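Local coordinates for protein pseudoaglycone deacetylase Dbv21 (Actinoplanes teichomyceticus, PDB 3DFI) that probably removes an N-acetyl group from the sugar of the A40926 pseudoaglycone, acting as a zinc-containing deacetylase of the PIG-L family, at residues Arg7-Ala12 with Glu143-Leu148; His60-Leu65 with Leu230-Gly235; Asn77-Ala82 with Lys224-Gln229. All coordinates share one frame; numbering follows the deposited sequence.

The contacts illustrate two ways an alpha/beta domain holds together: strand pairing (interaction 1) and packing of helices and turns (2 and 3). Interactions 2 and 3 both use helix 227-233, their centres about 12 Å apart, and they touch directly: Trp63 CB meets Thr228 OG1 at 3.0 Å and Trp63 CE2 meets Gln229 OE1 at 3.3 Å. Both lie near the zinc held by His16, Asp19 and His161, with the side chains of Trp63 and Tyr226 each about 10 Å from the metal. Interaction 1 stands apart, its nearest atoms about 9 Å from interaction 3 and about 17 Å from interaction 2, but its strand 9-14 runs on towards the zinc ligands His16 and Asp19.

Interaction 1. Residues Arg7-Ala12 with Glu143-Leu148; sequences RTRILA and ECDPTL
Bent at its third torsion (chi3 -61°), the Arg9 side chain turns its NE towards the carbonyl of Asp145, while Thr147 tucks its hydroxyl between its own backbone N and carbonyl carbon (chi1 57°), setting OG1 before the N-H of Arg9 and its methyl against the guanidinium. The bond from Arg9 NE to Asp145 O is short, 2.7 Å, and almost perfectly straight at 178°, with the oxygen lying in the guanidinium plane. Over one face of that group sits Thr147 CG2, 3.5 Å from Arg9 NH2, the two side chains crossing roughly at right angles. The Asp145 carboxylate adds charge alone: its OD2 is 3.8 Å from Arg9 NH2 in a long salt bridge, well out of the guanidinium plane. Thr147 OG1 accepts the Arg9 N-H at 3.1 Å and is also bonded to the carbonyl of Asp6, so the hydroxyl spans two backbone groups of the chain leading into strand 9-14.

Arg9 O is gripped twice, by Thr147 N at 2.7 Å in the carbonyl plane and by Leu148 N at 3.3 Å from a tilted direction. One step on, Leu11 N bonds to Leu148 O at 2.9 Å, establishing the parallel register in which Ile10 and Leu148 lie side by side on one face of the sheet. On the other, Leu11 CB packs 3.8 Å from Pro146 CB, and both side chains also touch Ile141 of helix 126-144. That helix has just ended, Asp145 taking a positive phi, and the chain enters strand 148-152 alongside strand 9-14, whose other edge pairs with strand 37-42. Such a helix-to-strand entry beside the first strand belongs to the 3-2-1-4-5 parallel order of a Rossmann-like alpha/beta fold, as in the PIG-L deacetylases.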
ATOM      1  N   ARG A   7      -3.709  -1.465  17.574  1.00 53.61           N
ATOM      2  CA  ARG A   7      -2.512  -1.672  16.758  1.00 53.20           C
ATOM      3  C   ARG A   7      -1.576  -2.787  17.259  1.00 51.64           C
ATOM      4  O   ARG A   7      -0.416  -2.852  16.860  1.00 50.97           O
ATOM      5  CB  ARG A   7      -1.723  -0.362  16.675  1.00 53.39           C
ATOM      6  CG  ARG A   7      -2.534   0.881  16.292  1.00 54.63           C
ATOM      7  CD  ARG A   7      -1.586   2.088  16.221  1.00 54.36           C
ATOM      8  NE  ARG A   7      -1.225   2.507  17.572  1.00 56.05           N
ATOM      9  CZ  ARG A   7      -0.109   3.141  17.918  1.00 55.62           C
ATOM     10  NH1 ARG A   7       0.070   3.457  19.197  1.00 55.79           N
ATOM     11  NH2 ARG A   7       0.814   3.461  17.016  1.00 53.60           N
ATOM     12  N   THR A   8      -2.073  -3.650  18.136  1.00 50.92           N
ATOM     13  CA  THR A   8      -1.275  -4.764  18.645  1.00 49.92           C
ATOM     14  C   THR A   8      -0.703  -5.577  17.470  1.00 49.56           C
ATOM     15  O   THR A   8       0.506  -5.800  17.391  1.00 48.58           O
ATOM     16  CB  THR A   8      -2.105  -5.660  19.598  1.00 50.08           C
ATOM     17  OG1 THR A   8      -2.576  -4.874  20.701  1.00 49.42           O
ATOM     18  CG2 THR A   8      -1.268  -6.833  20.138  1.00 50.24           C
ATOM     19  N   ARG A   9      -1.580  -6.006  16.561  1.00 49.21           N
ATOM     20  CA  ARG A   9      -1.172  -6.775  15.381  1.00 49.22           C
ATOM     21  C   ARG A   9      -1.823  -6.175  14.144  1.00 48.96           C
ATOM     22  O   ARG A   9      -3.015  -6.349  13.924  1.00 47.97           O
ATOM     23  CB  ARG A   9      -1.543  -8.259  15.558  1.00 49.60           C
ATOM     24  CG  ARG A   9      -0.844  -8.942  16.751  1.00 49.54           C
ATOM     25  CD  ARG A   9      -1.230 -10.418  16.933  1.00 49.60           C
ATOM     26  NE  ARG A   9      -2.661 -10.612  17.181  1.00 50.58           N
ATOM     27  CZ  ARG A   9      -3.251 -10.554  18.377  1.00 52.98           C
ATOM     28  NH1 ARG A   9      -2.542 -10.301  19.475  1.00 54.62           N
ATOM     29  NH2 ARG A   9      -4.562 -10.754  18.483  1.00 52.19           N
ATOM     30  N   ILE A  10      -1.035  -5.432  13.360  1.00 49.21           N
ATOM     31  CA  ILE A  10      -1.515  -4.805  12.131  1.00 49.64           C
ATOM     32  C   ILE A  10      -1.182  -5.638  10.882  1.00 50.11           C
ATOM     33  O   ILE A  10      -0.030  -6.031  10.669  1.00 49.89           O
ATOM     34  CB  ILE A  10      -0.943  -3.366  11.945  1.00 49.61           C
ATOM     35  CG1 ILE A  10      -1.362  -2.453  13.119  1.00 49.97           C
ATOM     36  CG2 ILE A  10      -1.428  -2.760  10.617  1.00 49.56           C
ATOM     37  CD1 ILE A  10      -0.579  -1.141  13.176  1.00 49.00           C
ATOM     38  N   LEU A  11      -2.205  -5.894  10.063  1.00 49.70           N
ATOM     39  CA  LEU A  11      -2.000  -6.459   8.739  1.00 49.78           C
ATOM     40  C   LEU A  11      -2.338  -5.409   7.686  1.00 50.33           C
ATOM     41  O   LEU A  11      -3.495  -5.029   7.534  1.00 50.56           O
ATOM     42  CB  LEU A  11      -2.853  -7.699   8.537  1.00 49.95           C
ATOM     43  CG  LEU A  11      -2.741  -8.438   7.196  1.00 50.59           C
ATOM     44  CD1 LEU A  11      -1.296  -8.951   6.870  1.00 48.22           C
ATOM     45  CD2 LEU A  11      -3.774  -9.583   7.180  1.00 49.09           C
ATOM     46  N   ALA A  12      -1.319  -4.918   6.986  1.00 48.80           N
ATOM     47  CA  ALA A  12      -1.553  -3.984   5.889  1.00 49.02           C
ATOM     48  C   ALA A  12      -1.545  -4.752   4.569  1.00 48.68           C
ATOM     49  O   ALA A  12      -0.660  -5.586   4.342  1.00 49.20           O
ATOM     50  CB  ALA A  12      -0.499  -2.883   5.890  1.00 47.39           C
ATOM     51  N   GLU A 143      -3.934 -16.603   9.357  1.00 55.27           N
ATOM     52  CA  GLU A 143      -2.553 -16.869   9.713  1.00 56.16           C
ATOM     53  C   GLU A 143      -1.935 -15.803  10.639  1.00 56.29           C
ATOM     54  O   GLU A 143      -1.221 -16.147  11.583  1.00 56.35           O
ATOM     55  CB  GLU A 143      -1.718 -17.002   8.440  1.00 56.32           C
ATOM     56  CG  GLU A 143      -0.408 -17.705   8.664  1.00 58.29           C
ATOM     57  CD  GLU A 143       0.327 -17.953   7.367  1.00 61.95           C
ATOM     58  OE1 GLU A 143       1.290 -17.199   7.092  1.00 60.35           O
ATOM     59  OE2 GLU A 143      -0.075 -18.895   6.633  1.00 60.96           O
ATOM     60  N   CYS A 144      -2.213 -14.526  10.371  1.00 55.79           N
ATOM     61  CA  CYS A 144      -1.550 -13.421  11.086  1.00 56.88           C
ATOM     62  C   CYS A 144      -2.331 -12.938  12.331  1.00 55.98           C
ATOM     63  O   CYS A 144      -1.806 -12.172  13.143  1.00 56.11           O
ATOM     64  CB  CYS A 144      -1.270 -12.246  10.124  1.00 56.28           C
ATOM     65  SG  CYS A 144       0.122 -12.547   8.942  1.00 64.32           S
ATOM     66  N   ASP A 145      -3.582 -13.378  12.456  1.00 55.20           N
ATOM     67  CA  ASP A 145      -4.499 -13.001  13.565  1.00 54.43           C
ATOM     68  C   ASP A 145      -4.463 -11.491  13.943  1.00 52.89           C
ATOM     69  O   ASP A 145      -4.250 -11.133  15.103  1.00 53.14           O
ATOM     70  CB  ASP A 145      -4.286 -13.937  14.783  1.00 54.51           C
ATOM     71  CG  ASP A 145      -5.366 -13.798  15.857  1.00 55.79           C
ATOM     72  OD1 ASP A 145      -6.471 -13.270  15.588  1.00 57.56           O
ATOM     73  OD2 ASP A 145      -5.113 -14.251  17.000  1.00 58.40           O
ATOM     74  N   PRO A 146      -4.701 -10.602  12.962  1.00 51.53           N
ATOM     75  CA  PRO A 146      -4.531  -9.167  13.202  1.00 50.24           C
ATOM     76  C   PRO A 146      -5.643  -8.594  14.084  1.00 49.03           C
ATOM     77  O   PRO A 146      -6.732  -9.169  14.137  1.00 48.63           O
ATOM     78  CB  PRO A 146      -4.664  -8.574  11.800  1.00 49.84           C
ATOM     79  CG  PRO A 146      -5.595  -9.496  11.111  1.00 50.66           C
ATOM     80  CD  PRO A 146      -5.197 -10.866  11.597  1.00 51.66           C
ATOM     81  N   THR A 147      -5.358  -7.477  14.753  1.00 47.56           N
ATOM     82  CA  THR A 147      -6.376  -6.699  15.494  1.00 46.89           C
ATOM     83  C   THR A 147      -6.814  -5.470  14.685  1.00 47.07           C
ATOM     84  O   THR A 147      -7.760  -4.790  15.029  1.00 46.29           O
ATOM     85  CB  THR A 147      -5.831  -6.260  16.877  1.00 47.00           C
ATOM     86  OG1 THR A 147      -4.620  -5.511  16.696  1.00 45.30           O
ATOM     87  CG2 THR A 147      -5.516  -7.486  17.731  1.00 45.86           C
ATOM     88  N   LEU A 148      -6.082  -5.192  13.607  1.00 48.08           N
ATOM     89  CA  LEU A 148      -6.428  -4.135  12.648  1.00 48.84           C
ATOM     90  C   LEU A 148      -5.911  -4.506  11.262  1.00 48.73           C
ATOM     91  O   LEU A 148      -4.774  -4.975  11.112  1.00 48.47           O
ATOM     92  CB  LEU A 148      -5.823  -2.793  13.077  1.00 49.06           C
ATOM     93  CG  LEU A 148      -5.944  -1.557  12.163  1.00 48.70           C
ATOM     94  CD1 LEU A 148      -7.356  -1.053  12.158  1.00 48.69           C
ATOM     95  CD2 LEU A 148      -4.984  -0.456  12.668  1.00 48.71           C
TER

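Interaction 2. Residues His60-Leu65 with Leu230-Gly235; sequences HARWGL and LSVLDG
Trp63 and Ser231 bring the two backbones closest, their CA atoms 5.9 Å apart, where the last turn of helix 54-63 meets helix 227-233 near its own end. The first helix stops in a Schellman motif: Gly64 takes a positive phi of 90°, Leu65 N reaches back to His60 O at 3.1 Å, and Gly64 N bonds to Ala61 O. Helix 227-233 gives out at Asp234, the first residue to leave helical angles, whose N still bonds to Leu230 O. The two C-terminal helix ends thus meet at the periphery of the alpha/beta fold, beyond the central sheet, and they touch through few atoms.

Ser231 carries the polar part. At a chi1 of 78° its hydroxyl turns back along its own helix, and OG lies 3.1 Å from Arg62 O and 3.5 Å from Trp63 CA. It is hydrogen-bonded to Thr228 O, one turn earlier, and because that carbonyl competes for the same single proton, the bond to Arg62 O is not settled. Val232 supplies the apolar part: its CG2 approaches the indole at the edge, near the ring plane, 4.3 Å from Trp63 CD1, and the same methyl sits 4.3 Å from Arg62 CD. Beyond this pair, the Arg62 guanidinium makes a cation-pi contact with Phe59, and the Trp63 side chain packs on Arg75 of helix 71-86.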
ATOM      1  N   HIS A  60      10.165  -1.739 -17.676  1.00 57.31           N
ATOM      2  CA  HIS A  60      11.408  -2.137 -17.034  1.00 55.80           C
ATOM      3  C   HIS A  60      12.527  -1.144 -17.363  1.00 55.07           C
ATOM      4  O   HIS A  60      13.202  -0.665 -16.460  1.00 54.70           O
ATOM      5  CB  HIS A  60      11.801  -3.568 -17.411  1.00 55.46           C
ATOM      6  CG  HIS A  60      10.820  -4.611 -16.958  1.00 54.28           C
ATOM      7  ND1 HIS A  60      10.857  -5.910 -17.414  1.00 52.29           N
ATOM      8  CD2 HIS A  60       9.770  -4.543 -16.102  1.00 52.04           C
ATOM      9  CE1 HIS A  60       9.885  -6.603 -16.850  1.00 53.86           C
ATOM     10  NE2 HIS A  60       9.206  -5.796 -16.053  1.00 52.70           N
ATOM     11  N   ALA A  61      12.697  -0.827 -18.647  1.00 54.28           N
ATOM     12  CA  ALA A  61      13.662   0.190 -19.086  1.00 53.93           C
ATOM     13  C   ALA A  61      13.510   1.517 -18.340  1.00 53.82           C
ATOM     14  O   ALA A  61      14.513   2.137 -17.989  1.00 54.04           O
ATOM     15  CB  ALA A  61      13.592   0.407 -20.603  1.00 53.48           C
ATOM     16  N   ARG A  62      12.266   1.938 -18.104  1.00 54.00           N
ATOM     17  CA  ARG A  62      11.953   3.133 -17.308  1.00 54.88           C
ATOM     18  C   ARG A  62      12.351   3.028 -15.830  1.00 54.02           C
ATOM     19  O   ARG A  62      12.587   4.053 -15.164  1.00 53.78           O
ATOM     20  CB  ARG A  62      10.457   3.479 -17.399  1.00 54.88           C
ATOM     21  CG  ARG A  62      10.199   4.964 -17.728  1.00 57.09           C
ATOM     22  CD  ARG A  62       8.721   5.380 -17.680  1.00 57.86           C
ATOM     23  NE  ARG A  62       7.776   4.257 -17.791  1.00 64.80           N
ATOM     24  CZ  ARG A  62       6.682   4.253 -18.559  1.00 66.44           C
ATOM     25  NH1 ARG A  62       6.385   5.300 -19.320  1.00 67.16           N
ATOM     26  NH2 ARG A  62       5.889   3.186 -18.582  1.00 66.97           N
ATOM     27  N   TRP A  63      12.394   1.804 -15.310  1.00 53.00           N
ATOM     28  CA  TRP A  63      12.860   1.580 -13.945  1.00 52.04           C
ATOM     29  C   TRP A  63      14.391   1.440 -13.887  1.00 51.90           C
ATOM     30  O   TRP A  63      14.971   1.385 -12.806  1.00 52.93           O
ATOM     31  CB  TRP A  63      12.202   0.347 -13.359  1.00 52.51           C
ATOM     32  CG  TRP A  63      10.715   0.469 -13.224  1.00 52.02           C
ATOM     33  CD1 TRP A  63       9.983   1.624 -13.135  1.00 52.50           C
ATOM     34  CD2 TRP A  63       9.780  -0.606 -13.131  1.00 52.82           C
ATOM     35  NE1 TRP A  63       8.648   1.329 -13.013  1.00 53.47           N
ATOM     36  CE2 TRP A  63       8.495  -0.033 -12.998  1.00 53.54           C
ATOM     37  CE3 TRP A  63       9.901  -1.995 -13.134  1.00 51.93           C
ATOM     38  CZ2 TRP A  63       7.346  -0.800 -12.892  1.00 53.16           C
ATOM     39  CZ3 TRP A  63       8.740  -2.761 -13.020  1.00 51.87           C
ATOM     40  CH2 TRP A  63       7.490  -2.160 -12.909  1.00 52.05           C
ATOM     41  N   GLY A  64      15.035   1.393 -15.046  1.00 49.82           N
ATOM     42  CA  GLY A  64      16.491   1.293 -15.109  1.00 48.89           C
ATOM     43  C   GLY A  64      17.021  -0.129 -15.141  1.00 47.91           C
ATOM     44  O   GLY A  64      18.213  -0.352 -14.885  1.00 47.18           O
ATOM     45  N   LEU A  65      16.138  -1.075 -15.479  1.00 46.63           N
ATOM     46  CA  LEU A  65      16.457  -2.511 -15.538  1.00 46.43           C
ATOM     47  C   LEU A  65      16.793  -2.959 -16.962  1.00 46.21           C
ATOM     48  O   LEU A  65      16.238  -2.436 -17.924  1.00 47.26           O
ATOM     49  CB  LEU A  65      15.288  -3.362 -14.991  1.00 45.77           C
ATOM     50  CG  LEU A  65      14.749  -3.033 -13.590  1.00 47.11           C
ATOM     51  CD1 LEU A  65      13.574  -3.917 -13.236  1.00 45.82           C
ATOM     52  CD2 LEU A  65      15.848  -3.158 -12.534  1.00 47.32           C
ATOM     53  N   LEU A 230      10.837   4.772  -7.426  1.00 50.53           N
ATOM     54  CA  LEU A 230      11.299   6.158  -7.259  1.00 50.98           C
ATOM     55  C   LEU A 230      12.059   6.717  -8.441  1.00 50.65           C
ATOM     56  O   LEU A 230      12.236   7.943  -8.545  1.00 49.81           O
ATOM     57  CB  LEU A 230      12.049   6.370  -5.938  1.00 51.51           C
ATOM     58  CG  LEU A 230      11.072   6.694  -4.777  1.00 52.19           C
ATOM     59  CD1 LEU A 230       9.984   5.629  -4.577  1.00 53.36           C
ATOM     60  CD2 LEU A 230      11.811   6.938  -3.472  1.00 53.45           C
ATOM     61  N   SER A 231      12.483   5.856  -9.368  1.00 50.66           N
ATOM     62  CA  SER A 231      13.103   6.414 -10.574  1.00 51.69           C
ATOM     63  C   SER A 231      12.068   7.198 -11.427  1.00 51.49           C
ATOM     64  O   SER A 231      12.445   8.044 -12.245  1.00 50.36           O
ATOM     65  CB  SER A 231      13.916   5.381 -11.377  1.00 51.64           C
ATOM     66  OG  SER A 231      13.095   4.544 -12.144  1.00 54.96           O
ATOM     67  N   VAL A 232      10.776   6.917 -11.195  1.00 51.62           N
ATOM     68  CA  VAL A 232       9.660   7.695 -11.768  1.00 51.85           C
ATOM     69  C   VAL A 232       9.075   8.679 -10.739  1.00 51.31           C
ATOM     70  O   VAL A 232       8.935   9.857 -11.018  1.00 51.72           O
ATOM     71  CB  VAL A 232       8.512   6.771 -12.323  1.00 52.06           C
ATOM     72  CG1 VAL A 232       7.337   7.613 -12.880  1.00 52.29           C
ATOM     73  CG2 VAL A 232       9.043   5.851 -13.418  1.00 52.13           C
ATOM     74  N   LEU A 233       8.731   8.180  -9.555  1.00 51.16           N
ATOM     75  CA  LEU A 233       8.055   8.981  -8.529  1.00 50.63           C
ATOM     76  C   LEU A 233       8.945  10.081  -7.940  1.00 50.69           C
ATOM     77  O   LEU A 233       8.442  11.113  -7.483  1.00 50.68           O
ATOM     78  CB  LEU A 233       7.486   8.085  -7.418  1.00 50.18           C
ATOM     79  CG  LEU A 233       6.374   7.114  -7.841  1.00 49.95           C
ATOM     80  CD1 LEU A 233       5.974   6.188  -6.660  1.00 50.68           C
ATOM     81  CD2 LEU A 233       5.137   7.868  -8.398  1.00 48.87           C
ATOM     82  N   ASP A 234      10.259   9.858  -7.957  1.00 50.12           N
ATOM     83  CA  ASP A 234      11.242  10.865  -7.520  1.00 49.70           C
ATOM     84  C   ASP A 234      12.254  11.129  -8.642  1.00 49.85           C
ATOM     85  O   ASP A 234      13.460  11.327  -8.411  1.00 48.48           O
ATOM     86  CB  ASP A 234      11.927  10.457  -6.198  1.00 49.54           C
ATOM     87  CG  ASP A 234      12.716  11.612  -5.553  1.00 50.30           C
ATOM     88  OD1 ASP A 234      13.850  11.418  -5.103  1.00 52.62           O
ATOM     89  OD2 ASP A 234      12.122  12.814  -5.514  1.00 45.96           O
ATOM     90  N   GLY A 235      11.718  11.109  -9.863  1.00 50.19           N
ATOM     91  CA  GLY A 235      12.440  11.450 -11.070  1.00 51.53           C
ATOM     92  C   GLY A 235      12.852  12.932 -11.018  1.00 51.43           C
ATOM     93  O   GLY A 235      12.505  13.634 -10.058  1.00 51.18           O
TER

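Interaction 3. Residues Asn77-Ala82 with Lys224-Gln229; sequences NEDIAA and KHYATQ
An inverse gamma turn centred on Tyr226 leads into helix 227-233, and helix 71-86 packs against it, Glu78 and Asp79 each taking one hydrogen bond across the contact. The turn belongs to the helical layer near the metal site of this PIG-L fold: the Tyr226 side chain lies about 8 Å from those of the zinc ligands His16 and Asp19. Its own closing bond, Ala227 N to His225 O, is weak.

Glu78 reaches the start of the helix with its chain extended beyond CG. Its OE2 accepts Thr228 N at 2.9 Å on the syn side, somewhat out of the carboxylate plane, and lies 3.1 Å from Ala227 N. A carboxylate at the start of a helix would probably be stabilised in its charged form by the helix end, although this first turn is only weakly bonded. Further back along the same side chain, Glu78 CG lies 3.2 Å from His225 O.

Asp79 takes the tyrosine hydroxyl. Its CG runs anti to the backbone N (chi1 -173°), so that the side chain lies alongside that of Tyr226 and points the same way, the carboxylate and ring planes 39° apart. Tyr226 OH donates to Asp79 OD1 at 2.6 Å, on the anti side, with OD1 near the edge of the phenol ring. The other oxygen, OD2, is bonded to His92 NE2, and with a partner on each oxygen the carboxylate's rotation is probably fixed.

Two alanines complete the join. Ala81 CB stands over one face of the His225 imidazole in a CH-pi contact, 3.6 Å from the ring centroid, and one residue on, Ala82 CB presses against Tyr226 CE2 at 3.4 Å.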
ATOM      1  N   ASN A  77      12.843  -7.798  -3.553  1.00 47.93           N
ATOM      2  CA  ASN A  77      14.033  -7.463  -2.759  1.00 48.77           C
ATOM      3  C   ASN A  77      14.003  -6.033  -2.235  1.00 48.06           C
ATOM      4  O   ASN A  77      14.423  -5.764  -1.107  1.00 48.12           O
ATOM      5  CB  ASN A  77      15.326  -7.701  -3.560  1.00 47.76           C
ATOM      6  CG  ASN A  77      15.677  -9.184  -3.696  1.00 50.91           C
ATOM      7  OD1 ASN A  77      15.527  -9.979  -2.752  1.00 49.33           O
ATOM      8  ND2 ASN A  77      16.187  -9.554  -4.868  1.00 50.02           N
ATOM      9  N   GLU A  78      13.536  -5.108  -3.068  1.00 48.34           N
ATOM     10  CA  GLU A  78      13.336  -3.728  -2.623  1.00 48.44           C
ATOM     11  C   GLU A  78      12.353  -3.655  -1.444  1.00 48.70           C
ATOM     12  O   GLU A  78      12.593  -2.941  -0.452  1.00 48.95           O
ATOM     13  CB  GLU A  78      12.827  -2.863  -3.776  1.00 48.71           C
ATOM     14  CG  GLU A  78      13.880  -2.618  -4.910  1.00 48.39           C
ATOM     15  CD  GLU A  78      13.340  -1.690  -5.992  1.00 48.90           C
ATOM     16  OE1 GLU A  78      12.087  -1.527  -6.099  1.00 45.19           O
ATOM     17  OE2 GLU A  78      14.168  -1.091  -6.716  1.00 45.01           O
ATOM     18  N   ASP A  79      11.240  -4.372  -1.577  1.00 48.23           N
ATOM     19  CA  ASP A  79      10.196  -4.419  -0.558  1.00 49.15           C
ATOM     20  C   ASP A  79      10.743  -4.975   0.766  1.00 49.44           C
ATOM     21  O   ASP A  79      10.488  -4.414   1.821  1.00 49.55           O
ATOM     22  CB  ASP A  79       9.009  -5.252  -1.073  1.00 48.02           C
ATOM     23  CG  ASP A  79       7.803  -5.206  -0.147  1.00 51.06           C
ATOM     24  OD1 ASP A  79       7.268  -4.103   0.108  1.00 53.23           O
ATOM     25  OD2 ASP A  79       7.374  -6.286   0.295  1.00 52.68           O
ATOM     26  N   ILE A  80      11.529  -6.053   0.703  1.00 50.54           N
ATOM     27  CA  ILE A  80      12.148  -6.631   1.910  1.00 51.11           C
ATOM     28  C   ILE A  80      13.073  -5.615   2.625  1.00 51.75           C
ATOM     29  O   ILE A  80      12.948  -5.408   3.843  1.00 52.09           O
ATOM     30  CB  ILE A  80      12.860  -7.961   1.573  1.00 51.40           C
ATOM     31  CG1 ILE A  80      11.812  -9.021   1.178  1.00 50.67           C
ATOM     32  CG2 ILE A  80      13.793  -8.438   2.714  1.00 50.92           C
ATOM     33  CD1 ILE A  80      12.369 -10.240   0.376  1.00 51.09           C
ATOM     34  N   ALA A  81      13.960  -4.968   1.869  1.00 51.38           N
ATOM     35  CA  ALA A  81      14.868  -3.934   2.408  1.00 51.11           C
ATOM     36  C   ALA A  81      14.100  -2.802   3.106  1.00 50.91           C
ATOM     37  O   ALA A  81      14.404  -2.440   4.252  1.00 51.10           O
ATOM     38  CB  ALA A  81      15.762  -3.368   1.288  1.00 50.28           C
ATOM     39  N   ALA A  82      13.103  -2.267   2.411  1.00 50.04           N
ATOM     40  CA  ALA A  82      12.211  -1.234   2.954  1.00 50.94           C
ATOM     41  C   ALA A  82      11.489  -1.657   4.251  1.00 50.71           C
ATOM     42  O   ALA A  82      11.570  -0.972   5.270  1.00 51.38           O
ATOM     43  CB  ALA A  82      11.181  -0.800   1.901  1.00 49.77           C
ATOM     44  N   LYS A 224      13.387   5.064   0.044  1.00 49.49           N
ATOM     45  CA  LYS A 224      14.589   5.053  -0.804  1.00 49.43           C
ATOM     46  C   LYS A 224      14.889   3.665  -1.367  1.00 49.51           C
ATOM     47  O   LYS A 224      15.482   3.548  -2.441  1.00 49.04           O
ATOM     48  CB  LYS A 224      15.804   5.569  -0.035  1.00 49.57           C
ATOM     49  CG  LYS A 224      15.695   7.024   0.375  1.00 50.09           C
ATOM     50  CD  LYS A 224      16.895   7.465   1.196  1.00 49.48           C
ATOM     51  CE  LYS A 224      16.667   8.854   1.784  1.00 49.52           C
ATOM     52  NZ  LYS A 224      17.907   9.391   2.415  1.00 51.31           N
ATOM     53  N   HIS A 225      14.450   2.615  -0.667  1.00 49.60           N
ATOM     54  CA  HIS A 225      14.716   1.257  -1.128  1.00 50.06           C
ATOM     55  C   HIS A 225      13.982   0.856  -2.404  1.00 49.98           C
ATOM     56  O   HIS A 225      14.494   0.049  -3.172  1.00 49.71           O
ATOM     57  CB  HIS A 225      14.541   0.232  -0.018  1.00 49.99           C
ATOM     58  CG  HIS A 225      15.714   0.174   0.902  1.00 51.35           C
ATOM     59  ND1 HIS A 225      16.963  -0.232   0.478  1.00 51.02           N
ATOM     60  CD2 HIS A 225      15.846   0.500   2.210  1.00 52.59           C
ATOM     61  CE1 HIS A 225      17.813  -0.166   1.488  1.00 51.82           C
ATOM     62  NE2 HIS A 225      17.164   0.283   2.549  1.00 53.48           N
ATOM     63  N   TYR A 226      12.825   1.464  -2.660  1.00 49.75           N
ATOM     64  CA  TYR A 226      12.075   1.176  -3.889  1.00 49.36           C
ATOM     65  C   TYR A 226      12.596   2.019  -5.056  1.00 48.89           C
ATOM     66  O   TYR A 226      11.858   2.826  -5.628  1.00 48.35           O
ATOM     67  CB  TYR A 226      10.597   1.459  -3.695  1.00 49.26           C
ATOM     68  CG  TYR A 226       9.937   0.644  -2.627  1.00 48.26           C
ATOM     69  CD1 TYR A 226       9.567  -0.681  -2.861  1.00 50.60           C
ATOM     70  CD2 TYR A 226       9.642   1.205  -1.384  1.00 49.78           C
ATOM     71  CE1 TYR A 226       8.923  -1.457  -1.861  1.00 48.54           C
ATOM     72  CE2 TYR A 226       8.987   0.446  -0.377  1.00 51.36           C
ATOM     73  CZ  TYR A 226       8.632  -0.884  -0.624  1.00 50.14           C
ATOM     74  OH  TYR A 226       7.981  -1.639   0.359  1.00 49.52           O
ATOM     75  N   ALA A 227      13.840   1.768  -5.442  1.00 48.24           N
ATOM     76  CA  ALA A 227      14.587   2.661  -6.331  1.00 48.26           C
ATOM     77  C   ALA A 227      14.020   2.580  -7.732  1.00 48.53           C
ATOM     78  O   ALA A 227      14.121   3.512  -8.529  1.00 48.22           O
ATOM     79  CB  ALA A 227      16.033   2.232  -6.354  1.00 48.68           C
ATOM     80  N   THR A 228      13.508   1.400  -8.044  1.00 48.18           N
ATOM     81  CA  THR A 228      12.858   1.120  -9.310  1.00 49.43           C
ATOM     82  C   THR A 228      11.663   2.091  -9.531  1.00 49.40           C
ATOM     83  O   THR A 228      11.601   2.774 -10.548  1.00 48.82           O
ATOM     84  CB  THR A 228      12.458  -0.388  -9.303  1.00 50.56           C
ATOM     85  OG1 THR A 228      12.494  -0.934 -10.619  1.00 56.08           O
ATOM     86  CG2 THR A 228      11.176  -0.646  -8.611  1.00 46.09           C
ATOM     87  N   GLN A 229      10.771   2.170  -8.538  1.00 49.27           N
ATOM     88  CA  GLN A 229       9.582   3.014  -8.553  1.00 50.30           C
ATOM     89  C   GLN A 229       9.932   4.484  -8.361  1.00 50.28           C
ATOM     90  O   GLN A 229       9.400   5.358  -9.065  1.00 50.88           O
ATOM     91  CB  GLN A 229       8.580   2.567  -7.473  1.00 49.63           C
ATOM     92  CG  GLN A 229       8.088   1.113  -7.624  1.00 52.18           C
ATOM     93  CD  GLN A 229       7.794   0.722  -9.066  1.00 54.58           C
ATOM     94  OE1 GLN A 229       8.574  -0.007  -9.693  1.00 54.34           O
ATOM     95  NE2 GLN A 229       6.692   1.232  -9.612  1.00 52.90           N
TER